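Long-range contact in glutathione S-transferase enzyme with thioredoxin-like domain (Bradyrhizobium sp., PDB 4MF7), which probably conjugates glutathione to electrophilic substrates, pairing a thioredoxin-like domain with an all-helical one: residues V185-L190 against L230-A235. Residues are numbered along the deposited sequence; the frame is centred on the assembly and turned at random.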
ATOM      1  N   VAL A 185       6.994  15.596  -6.267  1.00 33.11           N
ATOM      2  CA  VAL A 185       7.760  14.448  -5.801  1.00 34.36           C
ATOM      3  C   VAL A 185       8.231  13.593  -6.964  1.00 37.21           C
ATOM      4  O   VAL A 185       9.409  13.264  -7.052  1.00 32.49           O
ATOM      5  CB  VAL A 185       6.942  13.615  -4.793  1.00 34.39           C
ATOM      6  CG1 VAL A 185       7.663  12.313  -4.442  1.00 37.33           C
ATOM      7  CG2 VAL A 185       6.707  14.448  -3.539  1.00 38.60           C
ATOM      8  N   LEU A 186       7.320  13.267  -7.875  1.00 29.63           N
ATOM      9  CA  LEU A 186       7.666  12.464  -9.030  1.00 26.20           C
ATOM     10  C   LEU A 186       8.692  13.177  -9.920  1.00 28.54           C
ATOM     11  O   LEU A 186       9.629  12.565 -10.438  1.00 29.05           O
ATOM     12  CB  LEU A 186       6.400  12.121  -9.827  1.00 30.88           C
ATOM     13  CG  LEU A 186       6.333  10.905 -10.725  1.00 48.40           C
ATOM     14  CD1 LEU A 186       6.814   9.632 -10.051  1.00 42.16           C
ATOM     15  CD2 LEU A 186       4.877  10.745 -11.150  1.00 44.38           C
ATOM     16  N   GLU A 187       8.507  14.478 -10.088  1.00 30.05           N
ATOM     17  CA  GLU A 187       9.418  15.306 -10.887  1.00 28.57           C
ATOM     18  C   GLU A 187      10.864  15.232 -10.307  1.00 27.93           C
ATOM     19  O   GLU A 187      11.825  14.999 -11.043  1.00 33.11           O
ATOM     20  CB  GLU A 187       8.919  16.757 -10.874  1.00 34.27           C
ATOM     21  CG  GLU A 187       9.730  17.737 -11.704  1.00 36.03           C
ATOM     22  CD  GLU A 187       9.601  17.542 -13.204  1.00 43.18           C
ATOM     23  OE1 GLU A 187      10.260  18.290 -13.956  1.00 41.61           O
ATOM     24  OE2 GLU A 187       8.842  16.672 -13.661  1.00 33.21           O
ATOM     25  N   ALA A 188      10.962  15.362  -8.998  1.00 33.32           N
ATOM     26  CA  ALA A 188      12.251  15.272  -8.294  1.00 39.47           C
ATOM     27  C   ALA A 188      12.888  13.893  -8.465  1.00 37.85           C
ATOM     28  O   ALA A 188      14.094  13.795  -8.705  1.00 36.85           O
ATOM     29  CB  ALA A 188      12.079  15.618  -6.810  1.00 36.39           C
ATOM     30  N   ARG A 189      12.085  12.827  -8.372  1.00 30.87           N
ATOM     31  CA  ARG A 189      12.590  11.473  -8.580  1.00 30.81           C
ATOM     32  C   ARG A 189      13.067  11.238  -9.997  1.00 37.68           C
ATOM     33  O   ARG A 189      14.064  10.572 -10.193  1.00 35.26           O
ATOM     34  CB  ARG A 189      11.512  10.418  -8.224  1.00 30.78           C
ATOM     35  CG  ARG A 189      11.927   8.978  -8.432  1.00 32.09           C
ATOM     36  CD  ARG A 189      13.050   8.588  -7.466  1.00 30.73           C
ATOM     37  NE  ARG A 189      13.492   7.228  -7.749  1.00 32.08           N
ATOM     38  CZ  ARG A 189      14.486   6.612  -7.132  1.00 40.35           C
ATOM     39  NH1 ARG A 189      15.139   7.236  -6.167  1.00 37.44           N
ATOM     40  NH2 ARG A 189      14.815   5.369  -7.469  1.00 30.24           N
ATOM     41  N   LEU A 190      12.347  11.766 -10.992  1.00 28.73           N
ATOM     42  CA  LEU A 190      12.610  11.409 -12.382  1.00 28.27           C
ATOM     43  C   LEU A 190      13.686  12.300 -13.043  1.00 33.43           C
ATOM     44  O   LEU A 190      14.048  12.091 -14.190  1.00 35.27           O
ATOM     45  CB  LEU A 190      11.294  11.435 -13.189  1.00 35.28           C
ATOM     46  CG  LEU A 190      10.302  10.302 -12.920  1.00 27.87           C
ATOM     47  CD1 LEU A 190       8.928  10.632 -13.492  1.00 31.95           C
ATOM     48  CD2 LEU A 190      10.815   8.980 -13.468  1.00 34.53           C
ATOM     49  N   LEU A 230       6.395  21.391 -15.847  1.00 30.19           N
ATOM     50  CA  LEU A 230       7.311  20.297 -15.514  1.00 28.60           C
ATOM     51  C   LEU A 230       8.202  19.888 -16.694  1.00 35.27           C
ATOM     52  O   LEU A 230       7.966  20.271 -17.857  1.00 35.80           O
ATOM     53  CB  LEU A 230       6.511  19.082 -14.990  1.00 27.34           C
ATOM     54  CG  LEU A 230       5.613  19.366 -13.797  1.00 31.24           C
ATOM     55  CD1 LEU A 230       4.648  18.174 -13.660  1.00 32.36           C
ATOM     56  CD2 LEU A 230       6.408  19.594 -12.521  1.00 37.37           C
ATOM     57  N   THR A 231       9.227  19.100 -16.402  1.00 33.95           N
ATOM     58  CA  THR A 231      10.113  18.587 -17.454  1.00 35.00           C
ATOM     59  C   THR A 231      10.181  17.059 -17.469  1.00 32.71           C
ATOM     60  O   THR A 231       9.976  16.415 -18.507  1.00 35.58           O
ATOM     61  CB  THR A 231      11.532  19.174 -17.316  1.00 53.37           C
ATOM     62  OG1 THR A 231      11.434  20.599 -17.199  1.00 45.54           O
ATOM     63  CG2 THR A 231      12.397  18.807 -18.518  1.00 48.61           C
ATOM     64  N   HIS A 232      10.436  16.494 -16.312  1.00 31.43           N
ATOM     65  CA  HIS A 232      10.749  15.074 -16.193  1.00 32.33           C
ATOM     66  C   HIS A 232       9.501  14.196 -16.193  1.00 30.35           C
ATOM     67  O   HIS A 232       9.516  13.161 -16.813  1.00 30.89           O
ATOM     68  CB  HIS A 232      11.627  14.850 -14.960  1.00 35.96           C
ATOM     69  CG  HIS A 232      12.798  15.784 -14.933  1.00 33.82           C
ATOM     70  ND1 HIS A 232      13.751  15.791 -15.926  1.00 43.05           N
ATOM     71  CD2 HIS A 232      13.117  16.795 -14.092  1.00 41.55           C
ATOM     72  CE1 HIS A 232      14.628  16.750 -15.681  1.00 39.18           C
ATOM     73  NE2 HIS A 232      14.266  17.375 -14.577  1.00 41.17           N
ATOM     74  N   VAL A 233       8.446  14.621 -15.508  1.00 30.42           N
ATOM     75  CA  VAL A 233       7.179  13.842 -15.543  1.00 30.47           C
ATOM     76  C   VAL A 233       6.600  13.731 -16.970  1.00 33.83           C
ATOM     77  O   VAL A 233       6.278  12.618 -17.420  1.00 28.54           O
ATOM     78  CB  VAL A 233       6.145  14.343 -14.520  1.00 31.00           C
ATOM     79  CG1 VAL A 233       4.883  13.510 -14.586  1.00 29.70           C
ATOM     80  CG2 VAL A 233       6.697  14.248 -13.098  1.00 31.00           C
ATOM     81  N   PRO A 234       6.505  14.855 -17.712  1.00 29.84           N
ATOM     82  CA  PRO A 234       5.978  14.772 -19.092  1.00 30.02           C
ATOM     83  C   PRO A 234       6.748  13.811 -19.995  1.00 30.73           C
ATOM     84  O   PRO A 234       6.146  13.036 -20.744  1.00 36.31           O
ATOM     85  CB  PRO A 234       6.066  16.228 -19.592  1.00 36.03           C
ATOM     86  CG  PRO A 234       5.979  17.047 -18.374  1.00 32.22           C
ATOM     87  CD  PRO A 234       6.643  16.249 -17.269  1.00 29.52           C
ATOM     88  N   ALA A 235       8.074  13.831 -19.899  1.00 32.97           N
ATOM     89  CA  ALA A 235       8.913  12.947 -20.702  1.00 39.10           C
ATOM     90  C   ALA A 235       8.738  11.471 -20.307  1.00 32.79           C
ATOM     91  O   ALA A 235       8.596  10.606 -21.149  1.00 34.54           O
ATOM     92  CB  ALA A 235      10.368  13.363 -20.579  1.00 39.78           C
TER
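E187 reaches out from helix 171-190 and sets its carboxylate against the amides of T231, H232 and V233, at the N-cap and first turn of helix 232-241. Its CB packs on two apolar groups, CG2 of V233 at 4.0 Å and CD2 of L230 slightly farther off. E187 CG lies anti to the backbone N (chi1 -178°), which places it against L230 CD2, the two side chains sliding past each other in opposite directions; an apolar leucine suits this aliphatic stem. A bend at chi2 (70°) turns the carboxylate to the amides, and E187 CD comes 3.4 Å from H232 N. E187 OE1 takes two hydrogen bonds on its syn side, from T231 N at 2.8 Å and from H232 N in a nearly straight bond (174°), the two donors coming from opposite faces of the carboxylate plane. E187 OE2 accepts from V233 N at 2.8 Å, on its syn side and somewhat out of that plane. The H232 amide also makes a weak bond to E187 OE2. A glutamate fits because its two acceptor oxygens can serve three amides. T231 holds the N-cap position without a capping bond from its own side chain; E187, from a helix far back in the sequence, accepts from the amides there, inside the helical C-terminal domain of the glutathione transferase fold. The positive end of the helix dipole would probably favour the ionised carboxylate. Replacing E187 with an alanine would probably leave the N-H groups of T231, H232 and V233 without this shared acceptor and free the helix start to shift. H232 CB lies 3.9 Å from L190 CB. Branched, compact V233 suits a close helix approach: its CG2 meets L186 CB at 3.9 Å, the side chains crossing at about a right angle. Leucines suit positions 186 and 190, where both pack on W236.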